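Local coordinates for exodeoxyribonuclease (Neisseria meningitidis, PDB 2JC5), which probably cleaves the DNA backbone at abasic sites as a magnesium- or manganese-dependent AP endonuclease of the exonuclease III-like repair family, at residues L2-A7 against V252-A257; A29-V34 against L103-L108; D143-G148 against D221-T226. One frame throughout, in Å; residues are numbered along the deposited sequence.

Contact 1 (L2-A7 against V252-A257); sequences LKIISA and VEYDYA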
ATOM      1  N   LEU A   2      16.661   6.775   2.141  1.00 14.51           N
ATOM      2  CA  LEU A   2      15.890   5.735   1.449  1.00 12.54           C
ATOM      3  C   LEU A   2      14.463   6.241   1.277  1.00 10.64           C
ATOM      4  O   LEU A   2      13.777   6.491   2.268  1.00 10.36           O
ATOM      5  CB  LEU A   2      15.840   4.459   2.274  1.00 12.64           C
ATOM      6  CG  LEU A   2      14.946   3.311   1.783  1.00 13.77           C
ATOM      7  CD1 LEU A   2      15.595   2.720   0.567  1.00 16.92           C
ATOM      8  CD2 LEU A   2      14.715   2.269   2.884  1.00 14.30           C
ATOM      9  N   LYS A   3      14.021   6.386   0.032  1.00  7.93           N
ATOM     10  CA  LYS A   3      12.694   6.905  -0.256  1.00  8.09           C
ATOM     11  C   LYS A   3      11.844   5.754  -0.773  1.00  5.99           C
ATOM     12  O   LYS A   3      12.179   5.117  -1.773  1.00  7.48           O
ATOM     13  CB  LYS A   3      12.803   8.036  -1.285  1.00  9.88           C
ATOM     14  CG  LYS A   3      11.503   8.685  -1.660  1.00 12.75           C
ATOM     15  CD  LYS A   3      11.661   9.777  -2.711  1.00 14.33           C
ATOM     16  CE  LYS A   3      12.406  10.957  -2.166  1.00 18.81           C
ATOM     17  NZ  LYS A   3      11.731  12.214  -2.556  1.00 22.80           N
ATOM     18  N   ILE A   4      10.759   5.471  -0.050  1.00  6.94           N
ATOM     19  CA  ILE A   4       9.833   4.409  -0.406  1.00  5.88           C
ATOM     20  C   ILE A   4       8.483   5.025  -0.738  1.00  5.84           C
ATOM     21  O   ILE A   4       7.987   5.835   0.031  1.00  6.57           O
ATOM     22  CB  ILE A   4       9.643   3.375   0.714  1.00  6.54           C
ATOM     23  CG1 ILE A   4      10.978   2.727   1.093  1.00  7.71           C
ATOM     24  CG2 ILE A   4       8.656   2.318   0.253  1.00  6.38           C
ATOM     25  CD1 ILE A   4      10.932   1.737   2.243  1.00  8.99           C
ATOM     26  N   ILE A   5       7.926   4.674  -1.900  1.00  5.52           N
ATOM     27  CA  ILE A   5       6.648   5.211  -2.359  1.00  5.63           C
ATOM     28  C   ILE A   5       5.658   4.081  -2.443  1.00  5.72           C
ATOM     29  O   ILE A   5       5.997   3.026  -2.983  1.00  7.23           O
ATOM     30  CB  ILE A   5       6.775   5.910  -3.722  1.00  6.73           C
ATOM     31  CG1 ILE A   5       7.775   7.075  -3.584  1.00  7.97           C
ATOM     32  CG2 ILE A   5       5.405   6.370  -4.231  1.00  7.61           C
ATOM     33  CD1 ILE A   5       7.852   8.001  -4.793  1.00  8.97           C
ATOM     34  N   SER A   6       4.455   4.299  -1.902  1.00  6.41           N
ATOM     35  CA  SER A   6       3.357   3.350  -2.033  1.00  6.82           C
ATOM     36  C   SER A   6       2.280   4.010  -2.885  1.00  6.26           C
ATOM     37  O   SER A   6       1.850   5.108  -2.575  1.00  5.61           O
ATOM     38  CB  SER A   6       2.796   2.982  -0.667  1.00  7.62           C
ATOM     39  OG  SER A   6       1.844   1.932  -0.763  1.00  8.65           O
ATOM     40  N   ALA A   7       1.850   3.337  -3.944  1.00  5.83           N
ATOM     41  CA  ALA A   7       0.843   3.907  -4.828  1.00  5.50           C
ATOM     42  C   ALA A   7      -0.097   2.844  -5.349  1.00  6.12           C
ATOM     43  O   ALA A   7       0.318   1.902  -6.032  1.00  5.80           O
ATOM     44  CB  ALA A   7       1.504   4.655  -5.990  1.00  7.03           C
ATOM     45  N   VAL A 252       7.573   8.209   1.817  1.00  7.15           N
ATOM     46  CA  VAL A 252       8.238   8.336   3.133  1.00  7.06           C
ATOM     47  C   VAL A 252       9.734   8.226   2.921  1.00  6.39           C
ATOM     48  O   VAL A 252      10.186   7.385   2.140  1.00  6.64           O
ATOM     49  CB  VAL A 252       7.769   7.285   4.151  1.00  8.12           C
ATOM     50  CG1 VAL A 252       8.404   7.534   5.531  1.00  8.39           C
ATOM     51  CG2 VAL A 252       6.235   7.299   4.269  1.00  8.59           C
ATOM     52  N   GLU A 253      10.486   9.087   3.616  1.00  7.30           N
ATOM     53  CA  GLU A 253      11.943   9.093   3.568  1.00  8.57           C
ATOM     54  C   GLU A 253      12.487   8.597   4.892  1.00  8.14           C
ATOM     55  O   GLU A 253      12.119   9.127   5.937  1.00  7.76           O
ATOM     56  CB  GLU A 253      12.441  10.515   3.277  1.00 10.33           C
ATOM     57  CG  GLU A 253      12.066  10.952   1.884  1.00 14.21           C
ATOM     58  CD  GLU A 253      12.470  12.362   1.559  0.50 14.54           C
ATOM     59  OE1 GLU A 253      13.682  12.662   1.630  0.50 18.30           O
ATOM     60  OE2 GLU A 253      11.569  13.157   1.205  0.50 18.67           O
ATOM     61  N   TYR A 254      13.364   7.589   4.829  1.00  7.44           N
ATOM     62  CA  TYR A 254      13.962   6.973   6.002  1.00  7.69           C
ATOM     63  C   TYR A 254      15.473   7.175   5.989  1.00  8.12           C
ATOM     64  O   TYR A 254      16.119   7.018   4.967  1.00  8.78           O
ATOM     65  CB  TYR A 254      13.685   5.465   6.005  1.00  7.22           C
ATOM     66  CG  TYR A 254      12.216   5.104   6.005  1.00  7.09           C
ATOM     67  CD1 TYR A 254      11.523   4.946   4.807  1.00  7.52           C
ATOM     68  CD2 TYR A 254      11.534   4.878   7.197  1.00  6.71           C
ATOM     69  CE1 TYR A 254      10.177   4.616   4.802  1.00  7.15           C
ATOM     70  CE2 TYR A 254      10.201   4.543   7.202  1.00  7.80           C
ATOM     71  CZ  TYR A 254       9.519   4.417   6.009  1.00  6.98           C
ATOM     72  OH  TYR A 254       8.185   4.093   6.000  1.00  7.06           O
ATOM     73  N   ASP A 255      16.032   7.529   7.140  1.00  7.54           N
ATOM     74  CA  ASP A 255      17.487   7.620   7.286  1.00  9.09           C
ATOM     75  C   ASP A 255      18.014   6.216   7.528  1.00  9.67           C
ATOM     76  O   ASP A 255      18.263   5.826   8.665  1.00  9.92           O
ATOM     77  CB  ASP A 255      17.831   8.547   8.438  1.00  9.15           C
ATOM     78  CG  ASP A 255      19.305   8.706   8.635  1.00 10.61           C
ATOM     79  OD1 ASP A 255      20.051   8.314   7.722  1.00 12.74           O
ATOM     80  OD2 ASP A 255      19.706   9.233   9.699  1.00 10.62           O
ATOM     81  N   TYR A 256      18.155   5.462   6.439  1.00  8.52           N
ATOM     82  CA  TYR A 256      18.403   4.022   6.491  1.00  9.00           C
ATOM     83  C   TYR A 256      19.036   3.525   5.194  1.00  9.12           C
ATOM     84  O   TYR A 256      18.747   4.033   4.113  1.00 10.35           O
ATOM     85  CB  TYR A 256      17.094   3.289   6.728  1.00  8.56           C
ATOM     86  CG  TYR A 256      17.208   1.796   6.875  1.00  8.86           C
ATOM     87  CD1 TYR A 256      17.416   1.205   8.112  1.00  9.21           C
ATOM     88  CD2 TYR A 256      17.119   0.968   5.767  1.00  8.32           C
ATOM     89  CE1 TYR A 256      17.513  -0.171   8.245  1.00  9.71           C
ATOM     90  CE2 TYR A 256      17.200  -0.389   5.898  1.00 10.07           C
ATOM     91  CZ  TYR A 256      17.403  -0.962   7.139  1.00  8.21           C
ATOM     92  OH  TYR A 256      17.498  -2.338   7.248  1.00 10.54           O
ATOM     93  N   ALA A 257      19.932   2.554   5.341  1.00 10.06           N
ATOM     94  CA  ALA A 257      20.438   1.744   4.240  1.00  9.54           C
ATOM     95  C   ALA A 257      20.631   0.313   4.712  1.00  9.56           C
ATOM     96  O   ALA A 257      20.845   0.067   5.899  1.00 10.84           O
ATOM     97  CB  ALA A 257      21.748   2.310   3.731  1.00  9.60           C
TER
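L2 and Y254 face each other as a hydrogen-bonded antiparallel pair, L2 N donating to Y254 O at 2.9 Å and Y254 N returning a straighter bond to L2 O (N-H...O 169°). Two residues on, I4 and V252 repeat the pattern, with I4 N to V252 O at 3.0 Å. Followed outward, the L2 side chain begins at CB, which lies 3.5 Å from Y256 O and 4.4 Å from Y254 CB. From there CG swings anti to the backbone N (chi1 173°), and this carries CD2 to 4.0 Å from CD2 of the Y256 ring, the two side chains running alongside each other. This pairing places the first strand beside the last in the middle of one of the two sheets of the DNase I-like sandwich, bringing the two ends of the chain together. I4, on the same face as L2, crosses Y254 at about a right angle, I4 CD1 lying 3.9 Å from Y254 CE1; the tyrosine hydroxyl beyond is bound by Q223. On the other face K3 and E253 form the intervening non-hydrogen-bonded pair. In one of two conformers modelled for E253, OE2 lies 3.9 Å from K3 NZ, a long and doubtful salt bridge; K3 NZ also bonds weakly to S27 O.

Contact 2 (A29-V34 against L103-L108); sequences ADIVCV and LSVISL
Strands 31-34 and 103-108 run in roughly the same direction, their axes 25° apart and 6.5 Å from each other at the closest approach. They belong to different sheets, with no backbone ladder between them: the CB atoms of I31 and C33 are directed to the second strand, and those of L103, V105 and S107 to the first, as in two layers packed face to face. I31 reaches out with its CD1, which rests 3.9 Å from V105 CG2 and 4.3 Å from L103 CD2. Its other branch, CG2, approaches V105 CG1, so each methyl of the valine meets a different arm of the isoleucine. V105 CG1 is also the near neighbour of C33 SG, at 3.4 Å, a close fit between thiol sulfur and methyl. The C33 sulfur stands anti to its own carbonyl carbon (chi1 -65°), which sends it back along the strand to V105 while CB stays against S107, 3.7 Å from OG. These residues belong to the apolar interior between the two sheets of the DNase I-like sandwich, where I4 of strand 2-8 also touches V105 and V71 touches both I31 and S107. A hydrogen bond lies at the C-terminal ends of the segments: S107 OG donates to V34 O over 2.9 Å, coming from above the carbonyl plane, 62° out of it. Q35 NE2 also bonds to S107 OG. A buried hydroxyl thus has partners for both its donor and acceptor roles, and a polar tie joins the two layers at the end of a mainly apolar interface.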
ATOM      1  N   ALA A  29      12.551   7.911  -5.990  1.00  9.69           N
ATOM      2  CA  ALA A  29      12.280   6.727  -5.174  1.00  9.44           C
ATOM      3  C   ALA A  29      13.325   5.640  -5.367  1.00  8.66           C
ATOM      4  O   ALA A  29      13.705   5.322  -6.502  1.00  8.70           O
ATOM      5  CB  ALA A  29      10.906   6.149  -5.503  1.00 10.52           C
ATOM      6  N   ASP A  30      13.725   5.040  -4.254  1.00  7.78           N
ATOM      7  CA  ASP A  30      14.531   3.830  -4.239  1.00  7.88           C
ATOM      8  C   ASP A  30      13.692   2.568  -4.425  1.00  6.99           C
ATOM      9  O   ASP A  30      14.132   1.613  -5.080  1.00  8.34           O
ATOM     10  CB  ASP A  30      15.297   3.734  -2.939  1.00  9.16           C
ATOM     11  CG  ASP A  30      16.274   4.863  -2.782  1.00  9.78           C
ATOM     12  OD1 ASP A  30      17.318   4.808  -3.473  1.00 13.24           O
ATOM     13  OD2 ASP A  30      15.984   5.820  -2.026  1.00 11.24           O
ATOM     14  N   ILE A  31      12.488   2.582  -3.848  1.00  7.25           N
ATOM     15  CA  ILE A  31      11.558   1.459  -3.916  1.00  7.82           C
ATOM     16  C   ILE A  31      10.164   2.014  -4.141  1.00  6.45           C
ATOM     17  O   ILE A  31       9.785   2.993  -3.496  1.00  7.00           O
ATOM     18  CB  ILE A  31      11.557   0.615  -2.615  1.00  8.06           C
ATOM     19  CG1 ILE A  31      12.965   0.065  -2.337  1.00  8.72           C
ATOM     20  CG2 ILE A  31      10.564  -0.534  -2.724  1.00  9.26           C
ATOM     21  CD1 ILE A  31      13.140  -0.546  -0.979  1.00  9.87           C
ATOM     22  N   VAL A  32       9.436   1.416  -5.085  1.00  6.51           N
ATOM     23  CA  VAL A  32       8.059   1.803  -5.386  1.00  5.71           C
ATOM     24  C   VAL A  32       7.200   0.549  -5.271  1.00  5.94           C
ATOM     25  O   VAL A  32       7.438  -0.445  -5.970  1.00  7.74           O
ATOM     26  CB  VAL A  32       7.921   2.450  -6.789  1.00  7.15           C
ATOM     27  CG1 VAL A  32       6.458   2.883  -7.059  1.00  7.92           C
ATOM     28  CG2 VAL A  32       8.829   3.662  -6.888  1.00  8.52           C
ATOM     29  N   CYS A  33       6.242   0.589  -4.354  1.00  6.69           N
ATOM     30  CA  CYS A  33       5.287  -0.474  -4.193  1.00  6.11           C
ATOM     31  C   CYS A  33       4.009  -0.014  -4.836  1.00  5.79           C
ATOM     32  O   CYS A  33       3.477   1.039  -4.454  1.00  7.81           O
ATOM     33  CB  CYS A  33       5.045  -0.734  -2.719  1.00  6.17           C
ATOM     34  SG  CYS A  33       6.482  -1.354  -1.890  1.00 10.32           S
ATOM     35  N   VAL A  34       3.517  -0.799  -5.795  1.00  5.05           N
ATOM     36  CA  VAL A  34       2.269  -0.440  -6.454  0.50  4.99           C
ATOM     37  C   VAL A  34       1.202  -1.488  -6.233  1.00  4.86           C
ATOM     38  O   VAL A  34       1.478  -2.682  -6.061  1.00  5.72           O
ATOM     39  CB  VAL A  34       2.418  -0.125  -7.964  0.50  5.15           C
ATOM     40  CG1 VAL A  34       3.427   0.998  -8.163  0.50  5.90           C
ATOM     41  CG2 VAL A  34       2.812  -1.372  -8.772  0.50  4.83           C
ATOM     42  N   LEU A 103      16.423  -5.556   5.511  1.00  6.98           N
ATOM     43  CA  LEU A 103      15.244  -4.778   5.130  1.00  7.01           C
ATOM     44  C   LEU A 103      14.272  -5.649   4.353  1.00  6.22           C
ATOM     45  O   LEU A 103      14.665  -6.385   3.443  1.00  6.91           O
ATOM     46  CB  LEU A 103      15.655  -3.583   4.258  1.00  8.31           C
ATOM     47  CG  LEU A 103      14.533  -2.681   3.721  1.00  8.12           C
ATOM     48  CD1 LEU A 103      13.817  -1.983   4.857  1.00 10.10           C
ATOM     49  CD2 LEU A 103      15.088  -1.710   2.720  1.00  9.28           C
ATOM     50  N   SER A 104      12.987  -5.522   4.667  1.00  6.47           N
ATOM     51  CA  SER A 104      11.939  -6.113   3.844  1.00  6.59           C
ATOM     52  C   SER A 104      10.906  -5.062   3.548  1.00  6.55           C
ATOM     53  O   SER A 104      10.514  -4.285   4.428  1.00  6.79           O
ATOM     54  CB  SER A 104      11.268  -7.289   4.538  1.00  7.37           C
ATOM     55  OG  SER A 104      12.186  -8.330   4.816  1.00  9.32           O
ATOM     56  N   VAL A 105      10.472  -5.027   2.301  1.00  5.36           N
ATOM     57  CA  VAL A 105       9.365  -4.177   1.905  1.00  6.02           C
ATOM     58  C   VAL A 105       8.299  -5.007   1.209  1.00  6.96           C
ATOM     59  O   VAL A 105       8.609  -5.832   0.329  1.00  6.18           O
ATOM     60  CB  VAL A 105       9.860  -3.050   1.003  1.00  6.75           C
ATOM     61  CG1 VAL A 105       8.713  -2.133   0.620  1.00  9.26           C
ATOM     62  CG2 VAL A 105      10.966  -2.276   1.687  1.00  7.84           C
ATOM     63  N   ILE A 106       7.055  -4.772   1.620  0.50  6.13           N
ATOM     64  CA  ILE A 106       5.898  -5.460   1.090  0.50  5.76           C
ATOM     65  C   ILE A 106       5.029  -4.485   0.328  0.50  5.77           C
ATOM     66  O   ILE A 106       4.956  -3.293   0.663  0.50  5.63           O
ATOM     67  CB  ILE A 106       5.091  -6.108   2.224  0.50  5.75           C
ATOM     68  CG1 ILE A 106       5.860  -7.324   2.744  0.50  7.05           C
ATOM     69  CG2 ILE A 106       3.663  -6.485   1.784  0.50  6.46           C
ATOM     70  CD1 ILE A 106       5.703  -7.583   4.197  0.50  7.50           C
ATOM     71  N   SER A 107       4.422  -4.986  -0.742  1.00  5.42           N
ATOM     72  CA  SER A 107       3.324  -4.299  -1.401  1.00  6.01           C
ATOM     73  C   SER A 107       2.065  -5.145  -1.175  1.00  5.51           C
ATOM     74  O   SER A 107       2.042  -6.321  -1.545  1.00  6.18           O
ATOM     75  CB  SER A 107       3.570  -4.142  -2.885  1.00  6.07           C
ATOM     76  OG  SER A 107       2.523  -3.325  -3.409  1.00  6.14           O
ATOM     77  N   LEU A 108       1.044  -4.520  -0.573  1.00  5.31           N
ATOM     78  CA  LEU A 108      -0.171  -5.174  -0.118  1.00  6.03           C
ATOM     79  C   LEU A 108      -1.390  -4.493  -0.705  1.00  5.10           C
ATOM     80  O   LEU A 108      -1.497  -3.282  -0.635  1.00  5.14           O
ATOM     81  CB  LEU A 108      -0.263  -5.056   1.407  1.00  7.58           C
ATOM     82  CG  LEU A 108      -1.576  -5.528   2.054  1.00  7.38           C
ATOM     83  CD1 LEU A 108      -1.730  -7.031   1.991  1.00 10.57           C
ATOM     84  CD2 LEU A 108      -1.678  -5.054   3.508  1.00  8.44           C
TER

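Contact 3 (D143-G148 against D221-T226); sequences DIVVCG and DYQMVT
I144 and T226 meet at the end of the antiparallel ladder that joins strands 143-147 and 221-225 within the second sheet of the DNase I-like sandwich, at an axis angle of 164°. V146 with M224 and G148 with Y222 are hydrogen-bonded pairs; V145 with V225 and C147 with Q223 alternate as non-hydrogen-bonded ones. On the face of V145 and C147, Q223 runs extended beyond CG, crossing V145 with OE1 3.6 Å from CG1 and laying CG 3.9 Å from C147 SG. Its amide serves the opposite sheet: OE1 accepts from Y254 OH and NE2 donates to I4 O, so both ends of a buried polar group are engaged and the rotation of the amide is probably fixed. V225 CG2, 4.2 Å from V145 CG1, extends this face with an apolar contact. On the other face M224 starts alongside V146, CB to CB 4.3 Å, then bends at chi2 (-71°) and leads away toward W150. The far end of the pairing lies by the predicted catalytic residues. There D221, whose role in activity is likewise predicted, sets CB 3.6 Å from G148 O, while its OD2 is bonded to T203 and H247. At the near end the hydroxyl of T226, rather than its backbone carbonyl, takes up the amide of I144. Chi1 of 47° places OG1 between the backbone N and the carbonyl carbon, where it receives I144 N at 2.9 Å in a nearly straight bond; a water bridges the same OG1 to OD1 of D143, whose OD2 is bonded by Y256 OH.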
ATOM      1  N   ASP A 143      13.974  -5.162   9.772  1.00  8.08           N
ATOM      2  CA  ASP A 143      13.387  -3.874   9.435  1.00  7.09           C
ATOM      3  C   ASP A 143      12.380  -4.084   8.329  1.00  7.82           C
ATOM      4  O   ASP A 143      12.743  -4.512   7.254  1.00  7.85           O
ATOM      5  CB  ASP A 143      14.481  -2.940   8.990  1.00  7.39           C
ATOM      6  CG  ASP A 143      15.542  -2.765  10.037  1.00  7.89           C
ATOM      7  OD1 ASP A 143      15.198  -2.492  11.212  1.00 10.96           O
ATOM      8  OD2 ASP A 143      16.741  -2.924   9.691  1.00 10.79           O
ATOM      9  N   ILE A 144      11.115  -3.776   8.582  1.00  5.65           N
ATOM     10  CA  ILE A 144      10.062  -4.079   7.607  1.00  7.22           C
ATOM     11  C   ILE A 144       9.137  -2.899   7.395  1.00  6.43           C
ATOM     12  O   ILE A 144       8.713  -2.244   8.361  1.00  5.63           O
ATOM     13  CB  ILE A 144       9.223  -5.307   8.028  1.00  7.78           C
ATOM     14  CG1 ILE A 144      10.129  -6.497   8.339  1.00  8.59           C
ATOM     15  CG2 ILE A 144       8.215  -5.673   6.910  1.00  6.85           C
ATOM     16  CD1 ILE A 144       9.404  -7.725   8.800  1.00  9.42           C
ATOM     17  N   VAL A 145       8.843  -2.620   6.125  1.00  6.05           N
ATOM     18  CA  VAL A 145       7.817  -1.659   5.744  1.00  5.83           C
ATOM     19  C   VAL A 145       6.745  -2.415   4.976  1.00  5.85           C
ATOM     20  O   VAL A 145       7.039  -2.981   3.925  1.00  7.11           O
ATOM     21  CB  VAL A 145       8.374  -0.521   4.876  1.00  6.63           C
ATOM     22  CG1 VAL A 145       7.271   0.522   4.562  1.00  8.45           C
ATOM     23  CG2 VAL A 145       9.554   0.152   5.587  1.00  7.48           C
ATOM     24  N   VAL A 146       5.510  -2.398   5.498  1.00  5.92           N
ATOM     25  CA  VAL A 146       4.363  -2.956   4.785  1.00  5.49           C
ATOM     26  C   VAL A 146       3.613  -1.786   4.148  1.00  6.08           C
ATOM     27  O   VAL A 146       2.912  -1.035   4.842  1.00  7.30           O
ATOM     28  CB  VAL A 146       3.438  -3.783   5.710  1.00  6.63           C
ATOM     29  CG1 VAL A 146       2.330  -4.452   4.896  1.00  7.32           C
ATOM     30  CG2 VAL A 146       4.246  -4.844   6.471  1.00  8.27           C
ATOM     31  N   CYS A 147       3.826  -1.610   2.845  1.00  7.31           N
ATOM     32  CA  CYS A 147       3.194  -0.577   2.058  1.00  7.75           C
ATOM     33  C   CYS A 147       1.915  -1.092   1.455  1.00  7.29           C
ATOM     34  O   CYS A 147       1.871  -2.214   0.960  1.00  9.45           O
ATOM     35  CB  CYS A 147       4.060  -0.185   0.874  1.00  9.22           C
ATOM     36  SG  CYS A 147       5.530   0.692   1.236  1.00 11.77           S
ATOM     37  N   GLY A 148       0.894  -0.248   1.399  1.00  7.05           N
ATOM     38  CA  GLY A 148      -0.141  -0.507   0.438  1.00  7.73           C
ATOM     39  C   GLY A 148      -1.463   0.114   0.751  1.00  6.22           C
ATOM     40  O   GLY A 148      -1.559   1.056   1.532  1.00  6.27           O
ATOM     41  N   ASP A 221      -4.285   4.308   2.494  1.00  5.13           N
ATOM     42  CA  ASP A 221      -2.962   3.823   2.118  1.00  4.58           C
ATOM     43  C   ASP A 221      -2.022   4.122   3.265  1.00  4.51           C
ATOM     44  O   ASP A 221      -2.108   5.192   3.879  1.00  6.37           O
ATOM     45  CB  ASP A 221      -2.502   4.508   0.842  1.00  7.49           C
ATOM     46  CG  ASP A 221      -3.423   4.208  -0.332  1.00  7.29           C
ATOM     47  OD1 ASP A 221      -3.221   3.161  -1.003  1.00  9.72           O
ATOM     48  OD2 ASP A 221      -4.358   5.003  -0.600  1.00  7.55           O
ATOM     49  N   TYR A 222      -1.153   3.170   3.565  1.00  5.53           N
ATOM     50  CA  TYR A 222      -0.266   3.250   4.726  1.00  5.91           C
ATOM     51  C   TYR A 222       1.125   2.761   4.398  1.00  5.35           C
ATOM     52  O   TYR A 222       1.317   1.943   3.499  1.00  7.35           O
ATOM     53  CB  TYR A 222      -0.734   2.336   5.865  1.00  7.59           C
ATOM     54  CG  TYR A 222      -2.074   2.590   6.469  1.00  7.49           C
ATOM     55  CD1 TYR A 222      -3.239   2.193   5.821  1.00  7.46           C
ATOM     56  CD2 TYR A 222      -2.195   3.184   7.715  1.00  7.71           C
ATOM     57  CE1 TYR A 222      -4.465   2.419   6.382  1.00  7.85           C
ATOM     58  CE2 TYR A 222      -3.427   3.393   8.283  1.00  7.61           C
ATOM     59  CZ  TYR A 222      -4.563   2.996   7.617  1.00  6.75           C
ATOM     60  OH  TYR A 222      -5.794   3.189   8.214  1.00  8.80           O
ATOM     61  N   GLN A 223       2.080   3.205   5.202  1.00  5.27           N
ATOM     62  CA  GLN A 223       3.337   2.480   5.418  1.00  6.03           C
ATOM     63  C   GLN A 223       3.366   2.086   6.884  1.00  5.65           C
ATOM     64  O   GLN A 223       3.453   2.945   7.750  1.00  7.32           O
ATOM     65  CB  GLN A 223       4.538   3.348   5.016  1.00  5.88           C
ATOM     66  CG  GLN A 223       4.557   3.642   3.515  1.00  6.91           C
ATOM     67  CD  GLN A 223       5.893   4.154   2.949  1.00  4.99           C
ATOM     68  OE1 GLN A 223       6.971   3.974   3.522  1.00  6.96           O
ATOM     69  NE2 GLN A 223       5.810   4.775   1.790  1.00  6.38           N
ATOM     70  N   MET A 224       3.193   0.793   7.151  1.00  5.94           N
ATOM     71  CA  MET A 224       3.287   0.260   8.511  1.00  6.11           C
ATOM     72  C   MET A 224       4.710  -0.230   8.730  1.00  6.82           C
ATOM     73  O   MET A 224       5.210  -1.007   7.926  1.00  5.85           O
ATOM     74  CB  MET A 224       2.319  -0.901   8.737  1.00  7.51           C
ATOM     75  CG  MET A 224       0.851  -0.508   8.692  1.00  8.82           C
ATOM     76  SD  MET A 224       0.392   0.476  10.146  1.00 10.39           S
ATOM     77  CE  MET A 224      -1.395   0.353  10.037  1.00  9.40           C
ATOM     78  N   VAL A 225       5.357   0.219   9.805  1.00  5.96           N
ATOM     79  CA  VAL A 225       6.803   0.059   9.952  1.00  5.09           C
ATOM     80  C   VAL A 225       7.165  -0.541  11.315  1.00  6.89           C
ATOM     81  O   VAL A 225       6.520  -0.260  12.331  1.00  6.47           O
ATOM     82  CB  VAL A 225       7.499   1.439   9.745  1.00  6.01           C
ATOM     83  CG1 VAL A 225       9.015   1.312   9.708  1.00  7.11           C
ATOM     84  CG2 VAL A 225       7.012   2.096   8.444  1.00  8.00           C
ATOM     85  N   THR A 226       8.221  -1.350  11.330  1.00  6.42           N
ATOM     86  CA  THR A 226       8.799  -1.905  12.564  1.00  6.45           C
ATOM     87  C   THR A 226       9.470  -0.794  13.383  1.00  8.40           C
ATOM     88  O   THR A 226       9.748   0.273  12.849  1.00  8.22           O
ATOM     89  CB  THR A 226       9.786  -3.012  12.206  1.00  6.91           C
ATOM     90  OG1 THR A 226      10.649  -2.564  11.159  1.00  8.09           O
ATOM     91  CG2 THR A 226       9.018  -4.242  11.757  1.00  7.63           C
TER
HETATM   92  O   HOH W   1      12.929  -1.810  12.399  1.00  8.32           O

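Contacts 1 and 3 are antiparallel pairings inside different sheets, whereas contact 2 spans the space between those sheets with side chains. Strand 2-8 of contact 1 neighbours strand 31-35 of contact 2, with I5 O near C33 N, and strand 103-109 of contact 2 neighbours 143-147 of contact 3, so contact 2 shares a sheet with each of the others. Burial differs: contact 2 is wholly buried and contact 3 nearly so, D143 being partly exposed, while contact 1 is only partly buried. Polar cross-ties between layers also link contacts 1 and 3, through Y254 to Q223 and Y256 to D143. Of the three, contact 3 alone includes a predicted catalytic-site residue, D221.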